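Local coordinates for protein phosphodiesterase (Salpingoeca rosetta, PDB 7D7P) that belongs to the cyclic nucleotide phosphodiesterase family and has an all-helical fold of the HD type that holds a zinc ion and a magnesium ion, at residues Q75-I80 and T118-L123; R91-K96 and M139-L144; T132-L137 and E200-R205; L182-L187 and R205-I210. One frame throughout, in Å; residues are numbered along the deposited sequence.

Interaction 1 of 4, residues Q75-I80 and T118-L123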
# COMPACT_ATOMS: atom_id res chain seq x y z
N GLN A 75 -27.62 -13.85 -25.66
CA GLN A 75 -29.05 -13.66 -25.87
C GLN A 75 -29.55 -12.40 -25.18
O GLN A 75 -30.25 -11.58 -25.80
CB GLN A 75 -29.82 -14.89 -25.37
N GLU A 76 -29.20 -12.21 -23.91
CA GLU A 76 -29.77 -11.10 -23.15
C GLU A 76 -29.20 -9.75 -23.58
O GLU A 76 -29.88 -8.73 -23.43
CB GLU A 76 -29.55 -11.33 -21.65
CG GLU A 76 -30.30 -12.54 -21.12
CD GLU A 76 -30.40 -12.57 -19.61
OE1 GLU A 76 -30.88 -13.59 -19.07
OE2 GLU A 76 -30.00 -11.58 -18.96
N LEU A 77 -27.99 -9.73 -24.13
CA LEU A 77 -27.43 -8.50 -24.68
C LEU A 77 -27.93 -8.19 -26.08
O LEU A 77 -27.52 -7.18 -26.66
CB LEU A 77 -25.90 -8.56 -24.68
CG LEU A 77 -25.25 -8.49 -23.30
CD1 LEU A 77 -23.75 -8.70 -23.39
CD2 LEU A 77 -25.57 -7.15 -22.64
N HIS A 78 -28.79 -9.04 -26.64
CA HIS A 78 -29.48 -8.86 -27.91
C HIS A 78 -28.56 -8.96 -29.13
O HIS A 78 -28.98 -8.60 -30.24
CB HIS A 78 -30.24 -7.53 -27.96
CG HIS A 78 -31.16 -7.31 -26.80
ND1 HIS A 78 -32.28 -8.09 -26.57
CD2 HIS A 78 -31.13 -6.41 -25.79
CE1 HIS A 78 -32.89 -7.68 -25.48
NE2 HIS A 78 -32.21 -6.66 -24.98
N VAL A 79 -27.34 -9.46 -28.97
CA VAL A 79 -26.43 -9.52 -30.11
C VAL A 79 -26.83 -10.63 -31.07
O VAL A 79 -26.54 -10.56 -32.27
CB VAL A 79 -24.97 -9.69 -29.64
CG1 VAL A 79 -24.57 -8.53 -28.74
CG2 VAL A 79 -24.79 -11.02 -28.91
N ILE A 80 -27.51 -11.67 -30.57
CA ILE A 80 -27.96 -12.75 -31.45
C ILE A 80 -28.96 -12.22 -32.47
O ILE A 80 -28.85 -12.49 -33.67
CB ILE A 80 -28.55 -13.90 -30.62
CG1 ILE A 80 -27.46 -14.59 -29.80
CG2 ILE A 80 -29.27 -14.91 -31.51
CD1 ILE A 80 -27.95 -15.77 -28.98
N THR A 118 -17.64 -11.35 -16.53
CA THR A 118 -17.24 -10.09 -15.90
C THR A 118 -17.25 -8.95 -16.91
O THR A 118 -17.58 -7.81 -16.56
CB THR A 118 -15.86 -10.25 -15.26
OG1 THR A 118 -15.87 -11.39 -14.39
CG2 THR A 118 -15.49 -9.00 -14.46
N THR A 119 -16.87 -9.23 -18.16
CA THR A 119 -16.98 -8.22 -19.21
C THR A 119 -18.43 -7.82 -19.43
O THR A 119 -18.74 -6.64 -19.65
CB THR A 119 -16.36 -8.74 -20.51
OG1 THR A 119 -14.98 -9.04 -20.29
CG2 THR A 119 -16.48 -7.69 -21.61
N TYR A 120 -19.34 -8.80 -19.38
CA TYR A 120 -20.76 -8.50 -19.50
C TYR A 120 -21.25 -7.62 -18.35
O TYR A 120 -22.09 -6.74 -18.55
CB TYR A 120 -21.54 -9.81 -19.58
CG TYR A 120 -22.90 -9.81 -18.91
CD1 TYR A 120 -24.02 -9.32 -19.56
CD2 TYR A 120 -23.06 -10.34 -17.63
CE1 TYR A 120 -25.26 -9.33 -18.96
CE2 TYR A 120 -24.30 -10.36 -17.02
CZ TYR A 120 -25.39 -9.85 -17.69
OH TYR A 120 -26.63 -9.87 -17.08
N LEU A 121 -20.71 -7.83 -17.15
CA LEU A 121 -21.08 -6.99 -16.02
C LEU A 121 -20.53 -5.58 -16.18
O LEU A 121 -21.23 -4.60 -15.91
CB LEU A 121 -20.59 -7.60 -14.71
CG LEU A 121 -21.19 -8.94 -14.26
CD1 LEU A 121 -20.42 -9.49 -13.07
CD2 LEU A 121 -22.67 -8.80 -13.93
N LEU A 122 -19.28 -5.46 -16.63
CA LEU A 122 -18.64 -4.14 -16.73
C LEU A 122 -19.27 -3.30 -17.83
O LEU A 122 -19.52 -2.10 -17.63
CB LEU A 122 -17.14 -4.31 -16.97
CG LEU A 122 -16.32 -4.84 -15.79
CD1 LEU A 122 -14.95 -5.30 -16.26
CD2 LEU A 122 -16.19 -3.78 -14.71
N LEU A 123 -19.55 -3.90 -18.99
CA LEU A 123 -20.12 -3.14 -20.10
C LEU A 123 -21.55 -2.71 -19.78
O LEU A 123 -21.96 -1.60 -20.14
CB LEU A 123 -20.09 -3.97 -21.38
CG LEU A 123 -18.72 -4.34 -21.95
CD1 LEU A 123 -18.90 -5.17 -23.22
CD2 LEU A 123 -17.87 -3.11 -22.22
O HOH W 1 -28.76 -9.32 -18.48
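Leu77 and Tyr120 meet where the end of helix 63-76 comes up to helix 109-126. The Leu77 CD1 methyl lies at the edge of the Tyr120 ring, near its plane and 3.9 Å from Tyr120 CD1. CG and CD2 of Leu77 approach the same ring carbon. Leu77 CG sits anti to its own carbonyl carbon (chi1 -71°), which sends the branch across to the ring. The first torsion of Tyr120 lies off the staggered positions (chi1 145°), and the ring edge then faces Leu77.

Glu76 adds a polar link beside this packing. Its OE2 is 4.2 Å from Tyr120 OH, too far for a direct bond. A water joins the two. It donates to Glu76 OE2 at 2.6 Å and accepts from Tyr120 OH at 2.6 Å. The water lies at the ring edge, in plane. Glu76 is held further by a salt bridge from OE1 to Arg72 and a hydrogen bond from OE2 to Ser49.

The backbone turns sharply just after Leu77. His78 has positive phi (70°) and completes a Schellman motif, with His78 N bonded to Gln75 O at 3.0 Å. His78 is also the N-cap of helix 79-82. Val73 and Leu51 pack on Tyr120. The contact is therefore apolar at the ring edge and polar at the hydroxyl, where the water carries the link to an anchored carboxylate.

Interaction 2 of 4, residues R91-K96 and M139-L144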
# COMPACT_ATOMS: atom_id res chain seq x y z
N ARG A 91 -23.33 -22.21 -30.88
CA ARG A 91 -23.03 -23.33 -30.00
C ARG A 91 -21.85 -24.15 -30.51
O ARG A 91 -21.06 -24.66 -29.71
CB ARG A 91 -24.27 -24.21 -29.84
CG ARG A 91 -25.42 -23.51 -29.12
CD ARG A 91 -26.64 -24.40 -29.00
NE ARG A 91 -27.71 -23.74 -28.25
CZ ARG A 91 -27.79 -23.71 -26.93
NH1 ARG A 91 -26.86 -24.31 -26.20
NH2 ARG A 91 -28.79 -23.08 -26.33
N LYS A 92 -21.72 -24.29 -31.83
CA LYS A 92 -20.57 -24.99 -32.38
C LYS A 92 -19.29 -24.19 -32.15
O LYS A 92 -18.24 -24.77 -31.83
CB LYS A 92 -20.78 -25.24 -33.88
CG LYS A 92 -19.68 -26.07 -34.54
CD LYS A 92 -19.56 -27.44 -33.89
CE LYS A 92 -20.84 -28.25 -34.06
NZ LYS A 92 -20.80 -29.53 -33.29
N TRP A 93 -19.35 -22.87 -32.29
CA TRP A 93 -18.21 -22.02 -31.97
C TRP A 93 -17.84 -22.13 -30.50
O TRP A 93 -16.66 -22.27 -30.16
CB TRP A 93 -18.52 -20.57 -32.36
CG TRP A 93 -17.52 -19.57 -31.86
CD1 TRP A 93 -16.30 -19.29 -32.39
CD2 TRP A 93 -17.68 -18.69 -30.73
NE1 TRP A 93 -15.68 -18.30 -31.66
CE2 TRP A 93 -16.51 -17.92 -30.64
CE3 TRP A 93 -18.70 -18.49 -29.79
CZ2 TRP A 93 -16.32 -16.96 -29.64
CZ3 TRP A 93 -18.52 -17.54 -28.81
CH2 TRP A 93 -17.34 -16.78 -28.74
N LEU A 94 -18.84 -22.10 -29.61
CA LEU A 94 -18.58 -22.26 -28.18
C LEU A 94 -17.86 -23.57 -27.90
O LEU A 94 -16.90 -23.61 -27.12
CB LEU A 94 -19.89 -22.20 -27.40
CG LEU A 94 -20.50 -20.82 -27.19
CD1 LEU A 94 -21.85 -20.92 -26.49
CD2 LEU A 94 -19.55 -19.96 -26.40
N GLN A 95 -18.31 -24.66 -28.52
CA GLN A 95 -17.65 -25.95 -28.33
C GLN A 95 -16.21 -25.92 -28.82
O GLN A 95 -15.30 -26.40 -28.13
CB GLN A 95 -18.44 -27.05 -29.06
CG GLN A 95 -17.81 -28.43 -28.98
CD GLN A 95 -18.61 -29.47 -29.73
OE1 GLN A 95 -19.11 -29.22 -30.83
NE2 GLN A 95 -18.75 -30.65 -29.14
N LYS A 96 -15.98 -25.34 -30.00
CA LYS A 96 -14.62 -25.28 -30.53
C LYS A 96 -13.72 -24.40 -29.67
O LYS A 96 -12.53 -24.69 -29.53
CB LYS A 96 -14.63 -24.78 -31.98
CG LYS A 96 -13.27 -24.80 -32.66
CD LYS A 96 -12.73 -26.22 -32.78
CE LYS A 96 -11.44 -26.25 -33.59
NZ LYS A 96 -11.05 -27.63 -33.99
N MET A 139 -16.48 -7.56 -28.05
CA MET A 139 -16.00 -7.71 -26.68
C MET A 139 -16.35 -9.09 -26.13
O MET A 139 -15.57 -9.67 -25.36
CB MET A 139 -16.57 -6.61 -25.79
CG MET A 139 -16.02 -5.23 -26.11
SD MET A 139 -14.22 -5.15 -25.95
CE MET A 139 -14.05 -5.32 -24.17
N LEU A 140 -17.51 -9.63 -26.51
CA LEU A 140 -17.89 -10.97 -26.06
C LEU A 140 -16.96 -12.03 -26.65
O LEU A 140 -16.54 -12.95 -25.95
CB LEU A 140 -19.34 -11.27 -26.43
CG LEU A 140 -20.41 -10.32 -25.88
CD1 LEU A 140 -21.81 -10.87 -26.14
CD2 LEU A 140 -20.20 -10.06 -24.40
N ILE A 141 -16.65 -11.92 -27.94
CA ILE A 141 -15.75 -12.88 -28.58
C ILE A 141 -14.34 -12.76 -28.02
O ILE A 141 -13.69 -13.77 -27.72
CB ILE A 141 -15.77 -12.69 -30.11
CG1 ILE A 141 -17.16 -12.98 -30.67
CG2 ILE A 141 -14.72 -13.58 -30.77
CD1 ILE A 141 -17.32 -12.62 -32.14
N ALA A 142 -13.86 -11.53 -27.85
CA ALA A 142 -12.50 -11.32 -27.36
C ALA A 142 -12.33 -11.87 -25.94
O ALA A 142 -11.31 -12.49 -25.63
CB ALA A 142 -12.14 -9.84 -27.39
N ALA A 143 -13.33 -11.66 -25.08
CA ALA A 143 -13.22 -12.11 -23.69
C ALA A 143 -13.13 -13.63 -23.61
O ALA A 143 -12.34 -14.17 -22.83
CB ALA A 143 -14.41 -11.59 -22.88
N LEU A 144 -13.94 -14.33 -24.40
CA LEU A 144 -13.93 -15.79 -24.35
C LEU A 144 -12.69 -16.37 -25.02
O LEU A 144 -12.26 -17.47 -24.67
CB LEU A 144 -15.19 -16.33 -25.02
CG LEU A 144 -15.82 -17.61 -24.48
CD1 LEU A 144 -15.86 -17.63 -22.96
CD2 LEU A 144 -17.22 -17.73 -25.04
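Trp93 reaches from helix 87-99 to Ile141 and Leu144 on helix 133-145, in a helix-helix packing of the all-helical phosphodiesterase fold. The two short segments run in nearly the same direction, 26° apart. Their axes come no closer than 12.2 Å, a gap bridged by large side chains.

Trp93 places CG anti to its backbone N (chi1 169°), and the six-membered part of the indole then extends to the other helix. CZ2 is 3.9 Å from Ile141 CG2. CH2 is 3.8 Å from Leu144 CD2. Both methyls approach the ring obliquely. Ile141 CG2 is anti to the backbone N, which turns that methyl to the indole.

Leu144 is less regular. Its chi1 of -146° lies off the staggered positions, and its CD2 methyl meets both Trp93 and Leu94. The Leu94 side chain meets that of Leu144 at about a right angle.

All four residues are buried. Cys192 packs on Trp93, and Ile210 of helix 200-215 packs on Ile141. The Leu144 side chain lies about 11 Å from the zinc ion, and Leu144 O accepts a hydrogen bond from Tyr101 OH. Methyl meets methyl at Leu94, with its CD2 3.5 Å from CD2 of Leu144.

Interaction 3 of 4, residues T132-L137 and E200-R205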
# COMPACT_ATOMS: atom_id res chain seq x y z
N THR A 132 -20.78 0.57 -29.41
CA THR A 132 -21.61 0.24 -30.56
C THR A 132 -21.99 -1.24 -30.54
O THR A 132 -21.43 -2.04 -29.79
CB THR A 132 -20.89 0.58 -31.87
OG1 THR A 132 -19.95 -0.45 -32.18
CG2 THR A 132 -20.17 1.92 -31.75
N GLU A 133 -22.96 -1.59 -31.39
CA GLU A 133 -23.42 -2.97 -31.46
C GLU A 133 -22.31 -3.90 -31.91
O GLU A 133 -22.16 -5.01 -31.37
CB GLU A 133 -24.62 -3.06 -32.40
CG GLU A 133 -25.48 -4.29 -32.18
CD GLU A 133 -26.23 -4.25 -30.87
OE1 GLU A 133 -26.72 -3.16 -30.50
OE2 GLU A 133 -26.33 -5.30 -30.20
N VAL A 134 -21.53 -3.49 -32.90
CA VAL A 134 -20.45 -4.34 -33.39
C VAL A 134 -19.36 -4.49 -32.33
O VAL A 134 -18.84 -5.59 -32.12
CB VAL A 134 -19.89 -3.78 -34.72
CG1 VAL A 134 -18.57 -4.46 -35.07
CG2 VAL A 134 -20.90 -3.96 -35.84
N GLU A 135 -19.02 -3.39 -31.64
CA GLU A 135 -18.01 -3.47 -30.59
C GLU A 135 -18.48 -4.33 -29.42
O GLU A 135 -17.65 -4.98 -28.77
CB GLU A 135 -17.65 -2.06 -30.11
CG GLU A 135 -16.93 -1.21 -31.15
CD GLU A 135 -16.95 0.27 -30.82
OE1 GLU A 135 -17.64 0.66 -29.86
OE2 GLU A 135 -16.27 1.04 -31.53
N LEU A 136 -19.78 -4.35 -29.15
CA LEU A 136 -20.30 -5.21 -28.09
C LEU A 136 -20.10 -6.68 -28.44
O LEU A 136 -19.63 -7.47 -27.61
CB LEU A 136 -21.78 -4.91 -27.83
CG LEU A 136 -22.48 -5.77 -26.78
CD1 LEU A 136 -21.83 -5.59 -25.42
CD2 LEU A 136 -23.97 -5.45 -26.73
N LEU A 137 -20.47 -7.07 -29.66
CA LEU A 137 -20.22 -8.43 -30.12
C LEU A 137 -18.74 -8.76 -30.09
O LEU A 137 -18.35 -9.88 -29.72
CB LEU A 137 -20.79 -8.63 -31.52
CG LEU A 137 -20.50 -9.96 -32.22
CD1 LEU A 137 -21.16 -11.11 -31.48
CD2 LEU A 137 -20.96 -9.91 -33.68
N GLU A 200 -18.29 -5.55 -44.56
CA GLU A 200 -16.85 -5.33 -44.56
C GLU A 200 -16.44 -4.33 -43.48
O GLU A 200 -15.52 -4.59 -42.70
CB GLU A 200 -16.40 -4.85 -45.93
N ASP A 201 -17.12 -3.18 -43.42
CA ASP A 201 -16.75 -2.15 -42.45
C ASP A 201 -16.97 -2.63 -41.02
O ASP A 201 -16.18 -2.30 -40.13
CB ASP A 201 -17.55 -0.87 -42.71
CG ASP A 201 -16.93 -0.01 -43.79
OD1 ASP A 201 -16.63 -0.54 -44.88
OD2 ASP A 201 -16.74 1.20 -43.55
N GLU A 202 -18.03 -3.39 -40.79
CA GLU A 202 -18.32 -3.86 -39.43
C GLU A 202 -17.31 -4.90 -38.98
O GLU A 202 -16.87 -4.88 -37.82
CB GLU A 202 -19.74 -4.43 -39.37
CG GLU A 202 -20.83 -3.39 -39.55
CD GLU A 202 -22.21 -3.99 -39.63
OE1 GLU A 202 -22.35 -5.09 -40.21
OE2 GLU A 202 -23.15 -3.37 -39.10
N PHE A 203 -16.93 -5.82 -39.86
CA PHE A 203 -15.94 -6.83 -39.49
C PHE A 203 -14.57 -6.20 -39.27
O PHE A 203 -13.83 -6.63 -38.38
CB PHE A 203 -15.86 -7.92 -40.56
CG PHE A 203 -14.80 -8.95 -40.29
CD1 PHE A 203 -15.01 -9.96 -39.36
CD2 PHE A 203 -13.58 -8.91 -40.96
CE1 PHE A 203 -14.04 -10.90 -39.10
CE2 PHE A 203 -12.60 -9.85 -40.71
CZ PHE A 203 -12.83 -10.85 -39.78
N LYS A 204 -14.23 -5.19 -40.07
CA LYS A 204 -12.95 -4.50 -39.88
C LYS A 204 -12.86 -3.86 -38.50
O LYS A 204 -11.81 -3.91 -37.86
CB LYS A 204 -12.75 -3.44 -40.97
CG LYS A 204 -12.41 -4.02 -42.34
CD LYS A 204 -12.14 -2.92 -43.36
CE LYS A 204 -10.81 -2.23 -43.11
NZ LYS A 204 -9.66 -3.14 -43.37
N ARG A 205 -13.96 -3.26 -38.03
CA ARG A 205 -13.96 -2.69 -36.69
C ARG A 205 -13.95 -3.78 -35.63
O ARG A 205 -13.23 -3.69 -34.63
CB ARG A 205 -15.16 -1.76 -36.52
CG ARG A 205 -15.30 -1.15 -35.13
CD ARG A 205 -14.10 -0.27 -34.78
NE ARG A 205 -14.29 0.41 -33.51
CZ ARG A 205 -13.39 1.20 -32.93
NH1 ARG A 205 -12.22 1.41 -33.52
NH2 ARG A 205 -13.66 1.78 -31.77
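Glu135 takes two hydrogen bonds from Arg205 on a single oxygen, OE2. This side-on salt bridge joins the first turn of helix 133-145 to helix 200-215 in the all-helical phosphodiesterase fold. Arg205 NE is 2.9 Å from Glu135 OE2, and Arg205 NH2 is 2.7 Å from the same atom. The Arg205 chain bends at chi2 (62°), which brings NE and NH2 to the carboxylate. Both bonds are bent. The oxygen lies near the guanidinium plane, but the carboxylate is turned 46° from it. NE meets the anti lone pair, while NH2 comes from above the carboxylate plane.

The other oxygen is also used. Thr132 N donates to Glu135 OE1 at 3.2 Å, and Glu135 N donates back to Thr132 OG1. This capping box starts helix 133-145 and fixes the carboxylate. Arg248 of helix 245-260 makes a further salt bridge to OE1. Having two arginines close by would be expected to favour the charged form of Glu135.

Val134 packs beside the ion pair, its side chain meeting that of Glu202 at about a right angle. The CG2 methyl lies 3.7 Å from Glu202 CB. The CG1 methyl goes to the backbone instead, 3.3 Å from Glu202 O.

Interaction 4 of 4, residues L182-L187 and R205-I210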
# COMPACT_ATOMS: atom_id res chain seq x y z
N LEU A 182 -5.52 -17.55 -32.90
CA LEU A 182 -6.44 -18.68 -32.82
C LEU A 182 -7.89 -18.23 -32.70
O LEU A 182 -8.80 -18.95 -33.13
CB LEU A 182 -6.08 -19.58 -31.63
CG LEU A 182 -4.75 -20.32 -31.73
CD1 LEU A 182 -4.56 -21.21 -30.52
CD2 LEU A 182 -4.68 -21.13 -33.01
N ALA A 183 -8.12 -17.04 -32.13
CA ALA A 183 -9.49 -16.52 -32.06
C ALA A 183 -10.10 -16.40 -33.44
O ALA A 183 -11.28 -16.72 -33.64
CB ALA A 183 -9.49 -15.16 -31.35
N PHE A 184 -9.32 -15.95 -34.42
CA PHE A 184 -9.83 -15.78 -35.77
C PHE A 184 -9.77 -17.07 -36.58
O PHE A 184 -10.61 -17.28 -37.45
CB PHE A 184 -9.07 -14.65 -36.48
CG PHE A 184 -9.41 -13.28 -35.95
CD1 PHE A 184 -10.54 -12.61 -36.38
CD2 PHE A 184 -8.61 -12.68 -34.99
CE1 PHE A 184 -10.86 -11.36 -35.89
CE2 PHE A 184 -8.92 -11.43 -34.49
CZ PHE A 184 -10.05 -10.77 -34.94
N GLU A 185 -8.80 -17.94 -36.29
CA GLU A 185 -8.76 -19.25 -36.93
C GLU A 185 -9.99 -20.06 -36.56
O GLU A 185 -10.55 -20.78 -37.40
CB GLU A 185 -7.48 -19.99 -36.53
CG GLU A 185 -7.01 -21.00 -37.56
CD GLU A 185 -6.37 -20.34 -38.78
OE1 GLU A 185 -5.71 -19.29 -38.61
OE2 GLU A 185 -6.53 -20.87 -39.89
N ILE A 186 -10.44 -19.96 -35.31
CA ILE A 186 -11.65 -20.64 -34.89
C ILE A 186 -12.88 -19.95 -35.48
O ILE A 186 -13.80 -20.61 -35.97
CB ILE A 186 -11.73 -20.69 -33.35
CG1 ILE A 186 -10.68 -21.66 -32.79
CG2 ILE A 186 -13.13 -21.08 -32.89
CD1 ILE A 186 -10.49 -21.52 -31.30
N LEU A 187 -12.89 -18.62 -35.45
CA LEU A 187 -14.07 -17.86 -35.83
C LEU A 187 -14.34 -17.95 -37.33
O LEU A 187 -15.47 -18.19 -37.76
CB LEU A 187 -13.91 -16.40 -35.40
CG LEU A 187 -15.14 -15.50 -35.51
CD1 LEU A 187 -16.23 -16.01 -34.59
CD2 LEU A 187 -14.77 -14.06 -35.19
N ARG A 205 -13.96 -3.26 -38.03
CA ARG A 205 -13.96 -2.69 -36.69
C ARG A 205 -13.95 -3.78 -35.63
O ARG A 205 -13.23 -3.69 -34.63
CB ARG A 205 -15.16 -1.76 -36.52
CG ARG A 205 -15.30 -1.15 -35.13
CD ARG A 205 -14.10 -0.27 -34.78
NE ARG A 205 -14.29 0.41 -33.51
CZ ARG A 205 -13.39 1.20 -32.93
NH1 ARG A 205 -12.22 1.41 -33.52
NH2 ARG A 205 -13.66 1.78 -31.77
N LEU A 206 -14.74 -4.84 -35.84
CA LEU A 206 -14.75 -5.97 -34.91
C LEU A 206 -13.37 -6.61 -34.79
O LEU A 206 -12.92 -6.94 -33.69
CB LEU A 206 -15.78 -7.00 -35.35
CG LEU A 206 -15.80 -8.31 -34.54
CD1 LEU A 206 -17.20 -8.58 -34.01
CD2 LEU A 206 -15.31 -9.48 -35.39
N ARG A 207 -12.69 -6.79 -35.93
CA ARG A 207 -11.35 -7.37 -35.90
C ARG A 207 -10.37 -6.46 -35.17
O ARG A 207 -9.55 -6.93 -34.38
CB ARG A 207 -10.88 -7.65 -37.33
CG ARG A 207 -9.45 -8.16 -37.44
CD ARG A 207 -9.24 -8.92 -38.75
NE ARG A 207 -7.83 -9.21 -39.02
CZ ARG A 207 -7.16 -10.23 -38.48
NH1 ARG A 207 -7.76 -11.06 -37.64
NH2 ARG A 207 -5.88 -10.41 -38.78
N ALA A 208 -10.45 -5.15 -35.42
CA ALA A 208 -9.56 -4.21 -34.75
C ALA A 208 -9.80 -4.20 -33.24
O ALA A 208 -8.84 -4.10 -32.46
CB ALA A 208 -9.74 -2.81 -35.33
N VAL A 209 -11.06 -4.30 -32.82
CA VAL A 209 -11.37 -4.29 -31.40
C VAL A 209 -10.85 -5.55 -30.72
O VAL A 209 -10.27 -5.49 -29.63
CB VAL A 209 -12.89 -4.11 -31.18
CG1 VAL A 209 -13.27 -4.43 -29.75
CG2 VAL A 209 -13.31 -2.69 -31.54
N ILE A 210 -11.04 -6.71 -31.35
CA ILE A 210 -10.60 -7.97 -30.76
C ILE A 210 -9.08 -8.00 -30.64
O ILE A 210 -8.53 -8.39 -29.60
CB ILE A 210 -11.12 -9.16 -31.58
CG1 ILE A 210 -12.64 -9.30 -31.40
CG2 ILE A 210 -10.41 -10.44 -31.18
CD1 ILE A 210 -13.27 -10.29 -32.36
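Arg207 sets one nitrogen, NH1, over the middle of the Phe184 ring in a cation-pi contact. NH1 stands 3.1 Å above the ring plane. Its closest ring atoms include Phe184 CD2, at 3.2 Å. Arg207 CZ is 4.4 Å from the ring centroid and only 3° off the ring normal. The guanidinium does not stack flat. Its plane is 80° from that of the ring, and its edge points at the face. The aliphatic part of the side chain joins in, with Arg207 CG 3.7 Å from Phe184 CZ.

Ile210, one helical turn further along, meets the ring obliquely. Its CG2 methyl is 3.8 Å from Phe184 CE2. Ile210 CB also packs against the ring, 3.9 Å from Phe184 CZ. The side chains of Phe184 and Ile210 approach from opposite directions. Charge and apolar packing thus share one aromatic group.

The torsions explain the reach. Arg207 CG is anti to the backbone N, and the chain stays extended to NE. The turn at chi4 (81°) then brings NH1 back over the ring.

Phe184 and Ile210 are buried, while Arg207 is partly exposed. The cation-pi contact joins two helices of the all-helical phosphodiesterase fold that follow each other in the chain, helix 174-187, near its end, and helix 200-215. Around it, Ala183 touches Ser145 and Leu206 touches Val134 and Ala138, all three on helix 133-145. Ile186 and Leu187 pack on Trp93 of helix 87-99.

Interactions 1, 2 and 4 are buried, and interaction 3 is only partly so. Helix 133-145 serves both interaction 2 and interaction 3, and helix 200-215 serves both interaction 3 and interaction 4. Arg205 belongs to both of these last two, but its salt bridge is in interaction 3. The chemistry differs with place. Interaction 2 is wholly apolar. Interaction 1 adds a water bridge to its packing. Interaction 3 combines a salt bridge with the packing of Val134, and interaction 4 puts an arginine on an aromatic face. Interactions 2 and 4 touch through Trp93 with Ile186 and Ile141 with Ile210. Leu123 and Val79 of interaction 1 pack on Leu136 of interaction 3.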